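PDB 6GRC: nuclease-like protein from Chaetomium thermophilum, which probably cuts branched DNA as a metal-dependent nuclease of the XPG/FEN1 family, resolving four-way junctions and trimming 5' flaps. Local coordinates for residues Gly13-Leu18 / Asp155-Gly160; Leu21-Leu26 / Trp442-Ile447; Ala56-Phe61 / Glu312-Thr317; Glu246-Glu251 / Ala261-Glu266. All coordinates share one frame; numbering follows the deposited sequence.

Contact 1 (Gly13-Leu18 / Asp155-Gly160)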
# COMPACT_ATOMS: atom_id res chain seq x y z
N GLY A 13 13.31 7.75 1.28
CA GLY A 13 12.78 6.65 0.45
C GLY A 13 12.84 6.92 -1.04
O GLY A 13 13.09 8.04 -1.46
N GLU A 14 12.59 5.89 -1.85
CA GLU A 14 12.52 6.05 -3.30
C GLU A 14 11.10 6.39 -3.72
O GLU A 14 10.15 5.65 -3.43
CB GLU A 14 12.93 4.76 -3.99
CG GLU A 14 12.96 4.86 -5.51
CD GLU A 14 13.22 3.52 -6.19
OE1 GLU A 14 13.35 2.50 -5.49
OE2 GLU A 14 13.30 3.50 -7.43
N ARG A 15 11.09 7.00 -4.66
CA ARG A 15 9.82 7.66 -4.82
C ARG A 15 9.20 7.01 -6.01
O ARG A 15 9.86 6.76 -6.98
CB ARG A 15 9.94 9.14 -5.06
CG ARG A 15 8.62 9.84 -5.24
CD ARG A 15 7.71 9.70 -4.06
NE ARG A 15 6.49 10.44 -4.31
CZ ARG A 15 5.36 10.30 -3.66
NH1 ARG A 15 5.24 9.43 -2.70
NH2 ARG A 15 4.34 11.05 -3.99
N ILE A 16 8.34 6.49 -6.49
CA ILE A 16 8.16 5.61 -7.64
C ILE A 16 6.70 5.46 -8.01
O ILE A 16 5.82 5.50 -7.14
CB ILE A 16 8.77 4.24 -7.36
CG1 ILE A 16 8.85 3.41 -8.64
CG2 ILE A 16 7.98 3.49 -6.28
CD1 ILE A 16 9.64 2.14 -8.45
N SER A 17 6.44 5.28 -9.28
CA SER A 17 5.11 5.15 -9.80
C SER A 17 4.50 3.81 -9.46
O SER A 17 5.12 2.81 -9.66
CB SER A 17 5.18 5.34 -11.30
OG SER A 17 4.24 4.59 -11.98
N LEU A 18 3.30 3.80 -8.94
CA LEU A 18 2.62 2.56 -8.60
C LEU A 18 2.46 1.68 -9.84
O LEU A 18 2.62 0.46 -9.80
CB LEU A 18 1.26 2.89 -7.96
CG LEU A 18 0.58 1.87 -7.05
CD1 LEU A 18 1.58 1.04 -6.26
CD2 LEU A 18 -0.36 2.60 -6.12
N ASP A 155 2.47 7.16 1.51
CA ASP A 155 2.21 8.44 0.85
C ASP A 155 1.83 8.21 -0.61
O ASP A 155 2.49 8.68 -1.53
CB ASP A 155 3.42 9.36 1.01
CG ASP A 155 3.19 10.75 0.44
OD1 ASP A 155 2.02 11.19 0.34
OD2 ASP A 155 4.19 11.40 0.09
N TRP A 156 0.74 7.48 -0.81
CA TRP A 156 0.19 7.29 -2.13
C TRP A 156 -0.40 8.61 -2.56
O TRP A 156 -1.44 9.03 -2.05
CB TRP A 156 -0.88 6.19 -2.07
CG TRP A 156 -1.50 5.84 -3.38
CD1 TRP A 156 -1.03 6.14 -4.63
CD2 TRP A 156 -2.69 5.08 -3.57
NE1 TRP A 156 -1.87 5.63 -5.59
CE2 TRP A 156 -2.90 4.98 -4.96
CE3 TRP A 156 -3.60 4.48 -2.70
CZ2 TRP A 156 -4.00 4.30 -5.50
CZ3 TRP A 156 -4.70 3.80 -3.24
CH2 TRP A 156 -4.88 3.72 -4.63
N SER A 157 0.27 9.29 -3.48
CA SER A 157 -0.07 10.68 -3.78
C SER A 157 0.53 11.14 -5.11
O SER A 157 1.32 10.42 -5.74
CB SER A 157 0.47 11.59 -2.65
OG SER A 157 1.90 11.60 -2.66
N SER A 158 0.17 12.35 -5.51
CA SER A 158 0.70 12.97 -6.73
C SER A 158 2.16 13.37 -6.59
O SER A 158 2.70 13.46 -5.48
CB SER A 158 -0.12 14.21 -7.08
OG SER A 158 -0.01 15.20 -6.06
N GLU A 159 2.78 13.64 -7.73
CA GLU A 159 4.21 13.83 -7.79
C GLU A 159 4.60 15.32 -7.96
O GLU A 159 4.03 16.03 -8.80
CB GLU A 159 4.78 12.94 -8.91
CG GLU A 159 6.30 12.96 -9.10
CD GLU A 159 7.09 12.46 -7.89
OE1 GLU A 159 6.56 12.45 -6.76
OE2 GLU A 159 8.26 12.07 -8.09
N GLY A 160 5.54 15.78 -7.13
CA GLY A 160 6.18 17.10 -7.28
C GLY A 160 5.25 18.31 -7.23
O GLY A 160 4.36 18.39 -6.39

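Contact 2 (Leu21-Leu26 / Trp442-Ile447)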
# COMPACT_ATOMS: atom_id res chain seq x y z
N LEU A 21 5.74 -0.27 -10.35
CA LEU A 21 5.82 -1.39 -9.43
C LEU A 21 4.89 -2.50 -9.86
O LEU A 21 5.29 -3.66 -9.95
CB LEU A 21 5.46 -0.97 -8.00
CG LEU A 21 6.53 -0.31 -7.12
CD1 LEU A 21 5.88 0.23 -5.85
CD2 LEU A 21 7.64 -1.29 -6.76
N ALA A 22 3.64 -2.16 -10.13
CA ALA A 22 2.65 -3.16 -10.51
C ALA A 22 3.06 -3.93 -11.78
O ALA A 22 2.87 -5.15 -11.84
CB ALA A 22 1.30 -2.50 -10.72
N ILE A 23 3.63 -3.24 -12.76
CA ILE A 23 3.97 -3.83 -14.05
C ILE A 23 5.34 -4.53 -14.02
O ILE A 23 5.52 -5.56 -14.69
CB ILE A 23 3.90 -2.77 -15.17
CG1 ILE A 23 2.45 -2.32 -15.38
CG2 ILE A 23 4.51 -3.27 -16.48
CD1 ILE A 23 1.48 -3.40 -15.83
N ASP A 24 6.30 -4.00 -13.27
CA ASP A 24 7.58 -4.71 -13.11
C ASP A 24 7.30 -6.07 -12.46
O ASP A 24 7.78 -7.11 -12.92
CB ASP A 24 8.58 -3.92 -12.27
CG ASP A 24 9.14 -2.70 -13.01
OD1 ASP A 24 9.00 -2.57 -14.25
OD2 ASP A 24 9.76 -1.87 -12.32
N HIS A 25 6.47 -6.06 -11.42
CA HIS A 25 6.15 -7.30 -10.71
C HIS A 25 5.39 -8.27 -11.59
O HIS A 25 5.66 -9.47 -11.56
CB HIS A 25 5.31 -6.99 -9.47
CG HIS A 25 5.05 -8.19 -8.63
ND1 HIS A 25 4.06 -9.11 -8.92
CD2 HIS A 25 5.65 -8.63 -7.50
CE1 HIS A 25 4.08 -10.07 -8.01
NE2 HIS A 25 5.03 -9.79 -7.13
N LEU A 26 4.44 -7.76 -12.37
CA LEU A 26 3.68 -8.60 -13.29
C LEU A 26 4.61 -9.24 -14.32
O LEU A 26 4.44 -10.40 -14.68
CB LEU A 26 2.57 -7.80 -13.97
CG LEU A 26 1.70 -8.54 -15.00
CD1 LEU A 26 1.04 -9.76 -14.38
CD2 LEU A 26 0.63 -7.62 -15.57
N TRP A 442 -4.96 5.22 -22.01
CA TRP A 442 -3.65 4.63 -22.01
C TRP A 442 -3.64 3.39 -21.10
O TRP A 442 -4.07 3.45 -19.96
CB TRP A 442 -2.62 5.64 -21.52
CG TRP A 442 -2.41 6.79 -22.47
CD1 TRP A 442 -2.86 8.07 -22.33
CD2 TRP A 442 -1.68 6.76 -23.70
NE1 TRP A 442 -2.46 8.84 -23.39
CE2 TRP A 442 -1.72 8.06 -24.24
CE3 TRP A 442 -0.98 5.77 -24.39
CZ2 TRP A 442 -1.10 8.39 -25.45
CZ3 TRP A 442 -0.35 6.09 -25.58
CH2 TRP A 442 -0.42 7.39 -26.11
N VAL A 443 -3.15 2.26 -21.61
CA VAL A 443 -3.07 1.03 -20.84
C VAL A 443 -1.69 0.43 -21.02
O VAL A 443 -1.19 0.38 -22.14
CB VAL A 443 -4.18 0.04 -21.27
CG1 VAL A 443 -4.02 -1.30 -20.57
CG2 VAL A 443 -5.55 0.61 -20.95
N PRO A 444 -1.05 -0.01 -19.93
CA PRO A 444 0.26 -0.68 -20.02
C PRO A 444 0.32 -1.75 -21.10
O PRO A 444 -0.49 -2.70 -21.11
CB PRO A 444 0.42 -1.32 -18.64
CG PRO A 444 -0.35 -0.41 -17.72
CD PRO A 444 -1.48 0.16 -18.52
N GLU A 445 1.29 -1.61 -21.98
CA GLU A 445 1.50 -2.53 -23.07
C GLU A 445 1.55 -3.93 -22.55
O GLU A 445 1.03 -4.83 -23.15
CB GLU A 445 2.79 -2.16 -23.75
CG GLU A 445 3.31 -3.17 -24.74
CD GLU A 445 4.61 -2.75 -25.36
OE1 GLU A 445 5.63 -2.80 -24.68
OE2 GLU A 445 4.61 -2.36 -26.52
N THR A 446 2.18 -4.13 -21.41
CA THR A 446 2.28 -5.45 -20.87
C THR A 446 0.93 -6.04 -20.59
O THR A 446 0.68 -7.16 -20.93
CB THR A 446 3.09 -5.47 -19.60
OG1 THR A 446 4.39 -4.99 -19.89
CG2 THR A 446 3.19 -6.85 -19.12
N ILE A 447 0.04 -5.28 -20.00
CA ILE A 447 -1.28 -5.79 -19.70
C ILE A 447 -2.05 -6.11 -20.96
O ILE A 447 -2.78 -7.07 -21.02
CB ILE A 447 -2.08 -4.82 -18.84
CG1 ILE A 447 -1.66 -4.95 -17.40
CG2 ILE A 447 -3.55 -5.13 -18.92
CD1 ILE A 447 -1.95 -3.74 -16.58

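Contact 3 (Ala56-Phe61 / Glu312-Thr317)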
# COMPACT_ATOMS: atom_id res chain seq x y z
N ALA A 56 -16.01 11.92 1.22
CA ALA A 56 -14.95 11.03 1.72
C ALA A 56 -15.00 9.61 1.14
O ALA A 56 -13.95 9.08 0.74
CB ALA A 56 -14.98 10.97 3.24
N ILE A 57 -16.18 8.97 1.10
CA ILE A 57 -16.30 7.60 0.54
C ILE A 57 -16.22 7.66 -1.01
O ILE A 57 -15.78 6.71 -1.67
CB ILE A 57 -17.55 6.83 1.08
CG1 ILE A 57 -17.57 5.36 0.65
CG2 ILE A 57 -18.85 7.42 0.58
CD1 ILE A 57 -16.63 4.48 1.43
N ARG A 58 -16.59 8.81 -1.59
CA ARG A 58 -16.38 9.07 -3.00
C ARG A 58 -14.88 9.03 -3.41
O ARG A 58 -14.52 8.51 -4.48
CB ARG A 58 -16.98 10.43 -3.37
CG ARG A 58 -17.38 10.58 -4.82
CD ARG A 58 -18.31 11.78 -5.02
NE ARG A 58 -17.64 13.07 -4.79
CZ ARG A 58 -18.15 14.10 -4.10
NH1 ARG A 58 -19.34 14.03 -3.52
NH2 ARG A 58 -17.44 15.22 -3.97
N THR A 59 -14.00 9.55 -2.56
CA THR A 59 -12.58 9.54 -2.89
C THR A 59 -12.04 8.11 -2.77
O THR A 59 -11.20 7.68 -3.57
CB THR A 59 -11.76 10.49 -2.00
OG1 THR A 59 -11.66 9.93 -0.70
CG2 THR A 59 -12.42 11.85 -1.89
N LEU A 60 -12.54 7.38 -1.78
CA LEU A 60 -12.21 5.95 -1.65
C LEU A 60 -12.62 5.24 -2.94
O LEU A 60 -11.88 4.45 -3.50
CB LEU A 60 -12.93 5.35 -0.44
CG LEU A 60 -12.31 4.18 0.33
CD1 LEU A 60 -10.98 4.60 0.94
CD2 LEU A 60 -13.25 3.70 1.43
N PHE A 61 -13.80 5.57 -3.44
CA PHE A 61 -14.31 5.00 -4.68
C PHE A 61 -13.33 5.20 -5.85
O PHE A 61 -13.03 4.27 -6.59
CB PHE A 61 -15.70 5.60 -4.99
CG PHE A 61 -16.26 5.17 -6.31
CD1 PHE A 61 -17.02 4.03 -6.42
CD2 PHE A 61 -16.04 5.93 -7.45
CE1 PHE A 61 -17.52 3.62 -7.62
CE2 PHE A 61 -16.55 5.53 -8.66
CZ PHE A 61 -17.28 4.36 -8.75
N GLU A 312 -27.44 5.36 -4.11
CA GLU A 312 -27.75 5.57 -2.70
C GLU A 312 -26.77 6.53 -2.01
O GLU A 312 -27.19 7.37 -1.21
CB GLU A 312 -27.84 4.21 -1.99
CG GLU A 312 -27.75 4.20 -0.46
CD GLU A 312 -29.06 4.45 0.29
OE1 GLU A 312 -30.11 4.74 -0.36
OE2 GLU A 312 -29.03 4.35 1.55
N THR A 313 -25.49 6.43 -2.32
CA THR A 313 -24.43 7.09 -1.55
C THR A 313 -23.95 8.44 -2.11
O THR A 313 -23.61 9.34 -1.36
CB THR A 313 -23.23 6.15 -1.41
OG1 THR A 313 -23.71 4.85 -1.05
CG2 THR A 313 -22.25 6.64 -0.33
N PHE A 314 -23.89 8.56 -3.44
CA PHE A 314 -23.42 9.78 -4.10
C PHE A 314 -24.55 10.52 -4.79
O PHE A 314 -24.29 11.55 -5.43
CB PHE A 314 -22.39 9.45 -5.19
CG PHE A 314 -21.26 8.59 -4.73
CD1 PHE A 314 -20.78 8.65 -3.41
CD2 PHE A 314 -20.64 7.75 -5.61
CE1 PHE A 314 -19.73 7.86 -3.00
CE2 PHE A 314 -19.58 6.97 -5.20
CZ PHE A 314 -19.11 7.02 -3.90
N ASP A 315 -25.77 10.02 -4.67
CA ASP A 315 -26.88 10.52 -5.46
C ASP A 315 -26.60 10.53 -6.97
O ASP A 315 -27.08 11.38 -7.68
CB ASP A 315 -27.26 11.93 -5.00
CG ASP A 315 -28.05 11.92 -3.72
OD1 ASP A 315 -29.00 11.11 -3.60
OD2 ASP A 315 -27.73 12.73 -2.83
N TRP A 316 -25.82 9.58 -7.49
CA TRP A 316 -25.76 9.43 -8.93
C TRP A 316 -27.05 8.75 -9.38
O TRP A 316 -27.11 7.54 -9.60
CB TRP A 316 -24.53 8.64 -9.34
CG TRP A 316 -23.24 9.31 -9.01
CD1 TRP A 316 -23.07 10.57 -8.48
CD2 TRP A 316 -21.92 8.78 -9.20
NE1 TRP A 316 -21.73 10.84 -8.32
CE2 TRP A 316 -21.01 9.75 -8.76
CE3 TRP A 316 -21.43 7.58 -9.72
CZ2 TRP A 316 -19.63 9.56 -8.80
CZ3 TRP A 316 -20.06 7.38 -9.76
CH2 TRP A 316 -19.17 8.36 -9.30
N THR A 317 -28.11 9.55 -9.49
CA THR A 317 -29.45 9.04 -9.80
C THR A 317 -29.79 9.16 -11.27
O THR A 317 -29.31 10.06 -11.98
CB THR A 317 -30.55 9.78 -8.99
OG1 THR A 317 -30.51 11.19 -9.24
CG2 THR A 317 -30.38 9.52 -7.49

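Contact 4 (Glu246-Glu251 / Ala261-Glu266). With nucleotides of chain B.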
# COMPACT_ATOMS: atom_id res chain seq x y z
N GLU A 246 28.60 2.07 29.29
CA GLU A 246 29.05 2.61 28.02
C GLU A 246 28.55 4.03 27.79
O GLU A 246 29.27 4.86 27.25
CB GLU A 246 28.58 1.69 26.89
CG GLU A 246 29.05 2.08 25.50
CD GLU A 246 30.56 2.08 25.34
OE1 GLU A 246 31.24 1.26 26.02
OE2 GLU A 246 31.06 2.90 24.54
N LEU A 247 27.30 4.30 28.19
CA LEU A 247 26.72 5.64 28.12
C LEU A 247 27.46 6.62 29.04
O LEU A 247 27.70 7.76 28.66
CB LEU A 247 25.24 5.61 28.49
CG LEU A 247 24.27 5.14 27.39
CD1 LEU A 247 22.92 4.78 28.00
CD2 LEU A 247 24.09 6.20 26.32
N ARG A 248 27.81 6.16 30.23
CA ARG A 248 28.46 7.02 31.22
C ARG A 248 29.88 7.41 30.81
O ARG A 248 30.24 8.58 30.87
CB ARG A 248 28.48 6.34 32.59
CG ARG A 248 27.10 6.12 33.21
CD ARG A 248 26.48 7.43 33.67
NE ARG A 248 25.20 7.25 34.37
CZ ARG A 248 23.99 7.22 33.79
NH1 ARG A 248 23.84 7.35 32.47
NH2 ARG A 248 22.91 7.06 34.55
N THR A 249 30.67 6.42 30.38
CA THR A 249 32.10 6.63 30.10
C THR A 249 32.47 6.70 28.61
O THR A 249 33.54 7.22 28.26
CB THR A 249 32.97 5.52 30.75
OG1 THR A 249 32.79 4.29 30.05
CG2 THR A 249 32.60 5.33 32.23
N ASN A 250 31.61 6.18 27.73
CA ASN A 250 31.92 6.07 26.30
C ASN A 250 33.30 5.45 26.07
O ASN A 250 34.08 5.91 25.23
CB ASN A 250 31.82 7.44 25.62
CG ASN A 250 31.57 7.32 24.12
OD1 ASN A 250 31.10 6.28 23.62
ND2 ASN A 250 31.86 8.40 23.39
N GLU A 251 33.60 4.38 26.82
CA GLU A 251 34.90 3.71 26.77
C GLU A 251 35.15 3.15 25.38
O GLU A 251 36.19 3.42 24.78
CB GLU A 251 34.97 2.60 27.82
CG GLU A 251 36.33 1.93 27.93
CD GLU A 251 36.48 1.10 29.20
OE1 GLU A 251 35.45 0.65 29.75
OE2 GLU A 251 37.63 0.89 29.64
N ALA A 261 24.03 12.52 32.58
CA ALA A 261 22.72 13.03 33.00
C ALA A 261 21.61 12.08 32.59
O ALA A 261 20.55 12.05 33.22
CB ALA A 261 22.48 14.41 32.40
N LEU A 262 21.85 11.29 31.55
CA LEU A 262 20.83 10.38 31.04
C LEU A 262 20.53 9.34 32.13
O LEU A 262 21.37 8.50 32.45
CB LEU A 262 21.31 9.73 29.74
CG LEU A 262 20.30 9.63 28.60
CD1 LEU A 262 19.69 10.99 28.27
CD2 LEU A 262 20.96 9.03 27.37
N GLU A 263 19.33 9.45 32.71
CA GLU A 263 18.92 8.60 33.83
C GLU A 263 17.96 7.53 33.31
O GLU A 263 16.96 7.86 32.67
CB GLU A 263 18.26 9.43 34.94
CG GLU A 263 18.82 9.13 36.34
CD GLU A 263 20.28 9.54 36.50
OE1 GLU A 263 20.59 10.74 36.27
OE2 GLU A 263 21.12 8.67 36.85
N ILE A 264 18.27 6.27 33.60
CA ILE A 264 17.55 5.14 33.03
C ILE A 264 16.56 4.59 34.05
O ILE A 264 16.98 4.12 35.11
CB ILE A 264 18.52 4.01 32.59
CG1 ILE A 264 19.47 4.49 31.49
CG2 ILE A 264 17.73 2.82 32.04
CD1 ILE A 264 20.51 5.50 31.92
N PRO A 265 15.24 4.64 33.74
CA PRO A 265 14.22 4.09 34.63
C PRO A 265 14.52 2.66 35.07
O PRO A 265 15.03 1.88 34.27
CB PRO A 265 12.95 4.12 33.78
CG PRO A 265 13.18 5.20 32.78
CD PRO A 265 14.66 5.23 32.52
N GLU A 266 14.21 2.33 36.31
CA GLU A 266 14.41 0.98 36.84
C GLU A 266 13.76 -0.09 35.96
O GLU A 266 14.32 -1.17 35.74
CB GLU A 266 13.86 0.88 38.27
CG GLU A 266 13.92 -0.50 38.91
CD GLU A 266 15.33 -1.05 38.99
OE1 GLU A 266 16.19 -0.39 39.62
OE2 GLU A 266 15.58 -2.13 38.43
P DT B 12 25.57 15.51 30.29
OP1 DT B 12 25.48 14.04 30.39
OP2 DT B 12 25.75 16.33 31.52
O5' DT B 12 26.75 15.87 29.28
C5' DT B 12 26.59 15.65 27.87
C4' DT B 12 27.69 16.34 27.09
O4' DT B 12 27.34 17.72 26.88
C3' DT B 12 29.07 16.34 27.74
O3' DT B 12 29.81 15.33 27.03
C2' DT B 12 29.54 17.79 27.65
C1' DT B 12 28.51 18.50 26.78
N1 DT B 12 28.15 19.90 27.14
C2 DT B 12 28.25 20.89 26.18
O2 DT B 12 28.70 20.69 25.06
N3 DT B 12 27.83 22.13 26.58
C4 DT B 12 27.30 22.47 27.81
O4 DT B 12 26.96 23.63 28.04
C5 DT B 12 27.19 21.37 28.76
C7 DT B 12 26.63 21.65 30.12
C6 DT B 12 27.60 20.16 28.37

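Contact 1 (Gly13-Leu18 / Asp155-Gly160)
One guanidinium collects four oxygens round its edge: R15 reaches across from strand 14-17 and is gripped by D155-E159, on strand 151-157 and in the residues that follow. Both strands belong to the mixed sheet of the XPG-type nuclease core, but they are not neighbours in it; strand 168-173 runs between them, and T170 on that strand is a further partner of R15 NH1. The arginine therefore bridges over the intervening strand. R15 NE points almost straight at E159 OE1, 3.2 Å away with an N-H...O angle of 176°, meeting it on the syn side but tilted 28° from the carboxylate plane. R15 NH1 bonds the carbonyl oxygen of D155 at 3.1 Å. R15 NH2 donates to S157 OG at 2.8 Å, and more weakly to S158 O at 3.3 Å. All four acceptors lie near the guanidinium plane, which should fix its rotation. D155 OD2, 3.6 Å from R15 NH1, sits well out of that plane and adds charge attraction alone. The first torsion of R15 (chi1 179°) puts CG beside the E159 carboxylate, and a bend at chi2 then turns CD and the guanidinium toward the acceptors. The magnesium ligand E140 is near, about 8 Å from D155 side chain to side chain. At the other end of the contact, W156 receives R63 of helix 55-70 as a cation-pi partner, while L18 lies over one face of the indole, CD2 standing 3.8 Å from the centroid of the W156 five-membered ring.

Contact 2 (Leu21-Leu26 / Trp442-Ile447)
I23 meets P444 and I447 through its longer branch: chi1 (-67°) puts CG1 beside the backbone N, anti to the carbonyl carbon, and chi2 (-62°) turns CD1 toward the place where strand 439-444 gives way to helix 445-451. L26, one turn further along helix 18-29, is set differently, with CG trans to the backbone N (chi1 178°), and sends CD2 toward the same helix. I23 CD1 meets two residues. It touches I447 CD1 at 3.5 Å, methyl against methyl, and lies 3.7 Å from P444 CB on the proline ring. The other branch of I23, CG2, slides alongside T446 and passes 3.8 Å from T446 OG1. That hydroxyl has its polar partner elsewhere, in the carboxylate of E27 on the helix of I23, so a hydrogen bond runs beside the greasy contact. L26 CD2 comes across I447 CG1 at 4.0 Å, and the two chains meet at about a right angle. I447 is thus touched by both I23 and L26, and V335 and C338 of helix 318-339 pack on it as well. No hydrogen bond joins the two segments; shape and burial do the work. P444 is at the N-cap position of helix 445-451. The arrangement joins the nuclease core to the C-terminal domain of GEN1-type resolvases, where a three-stranded antiparallel sheet followed by a helix is consistent with the chromodomain-like fold known in this family.

Contact 3 (Ala56-Phe61 / Glu312-Thr317)
This is a buried aromatic packing contact between helix 55-70 of the nuclease core and residues T313-W316, on and just beyond helix 303-314, built as a cluster of F61, F314 and W316. F61 has CG anti to the backbone N (chi1 175°), which sets its ring where the edges of the other two reach it. F314 meets its face in a T-shaped pair, centroids 5.6 Å apart and planes at 79°. W316 does so in an offset version, with CH2 at 3.9 Å from F61 CE2. F314 also takes R58 over one face, R58 CG standing 4.0 Å from the F314 centroid, while F314 CD2 lies 3.7 Å above the plane of the W316 indole. The guanidinium of R58 goes elsewhere, bonding the carbonyl oxygen of G51. Cutting F314 back to an alanine is likely to open a gap between R58, F61 and the indole, leaving the R58 methylenes without the ring they lie on. Helix 318-339 closes in as well, through L325 and V328 against F61. Beside the rings, I57 CG2 touches the rim of F314 near its plane, 3.7 Å from CE1, and the same methyl lies 3.6 Å from T313 CG2.

Contact 4 (Glu246-Glu251 / Ala261-Glu266)
Along the loop A261-E266, which folds back on L247 and R248 at the end of helix 233-249, the first residue faces the DNA: the backbone N of A261 donates to OP1 of DT12 of chain B, 3.0 Å away and almost straight at 175°. L262 turns inward. Its CD2 methyl approaches L247 CD2 at 4.3 Å, a loose apolar touch, and I205 packs on L262 too. The carbonyl oxygen of L262 is the main acceptor for the arginine, lying close to the guanidinium plane of R248 and near both terminal nitrogens: 2.7 Å from NH1 and 3.0 Å from NH2. Both bonds are bent and weak, the oxygen being shared instead of met head-on by either N-H. E263 starts out away from the helix, but a bend at chi2 (66°) swings the carboxylate back, and OE2 forms a salt bridge with R248 NH2 at 3.3 Å. The carboxylate is steeply inclined to the guanidinium, planes 70° apart, so charge matters more here than alignment. I264 then runs past the arginine in the opposite direction, its CD1 3.8 Å from R248 NH1, with K240 and L244 of the helix also against it. With R248 shortened to an alanine, L262 O would probably lose both donors and the E263 carboxylate its cationic mate. A helix and following loop that offer a backbone N-H to a DNA phosphate are consistent with the helix-three-turn-helix region of this nuclease family, which grips duplex DNA through its backbone.

In the fold
Contacts 1 and 2 are neighbours, centres about 17 Å apart, where strand 14-17 runs on into helix 18-29; I16 CG2 touches L21 CD1 at 3.9 Å. Contact 3 lies about 26 Å from contact 1, centre to centre, and helix 55-70 connects them, since L18 and W156 also pack on it. Helix 318-339 reaches both contacts 2 and 3. Along the chain, contact 1 interlaces with contacts 2 and 3 and closes before contact 4 opens; contact 3 is nested inside contact 2, and contact 4 inside contact 3. Contact 4, its centre about 57 Å from that of contact 3, places a DNA-touching loop at one end of the molecule, far from the metal-site region and the C-terminal domain.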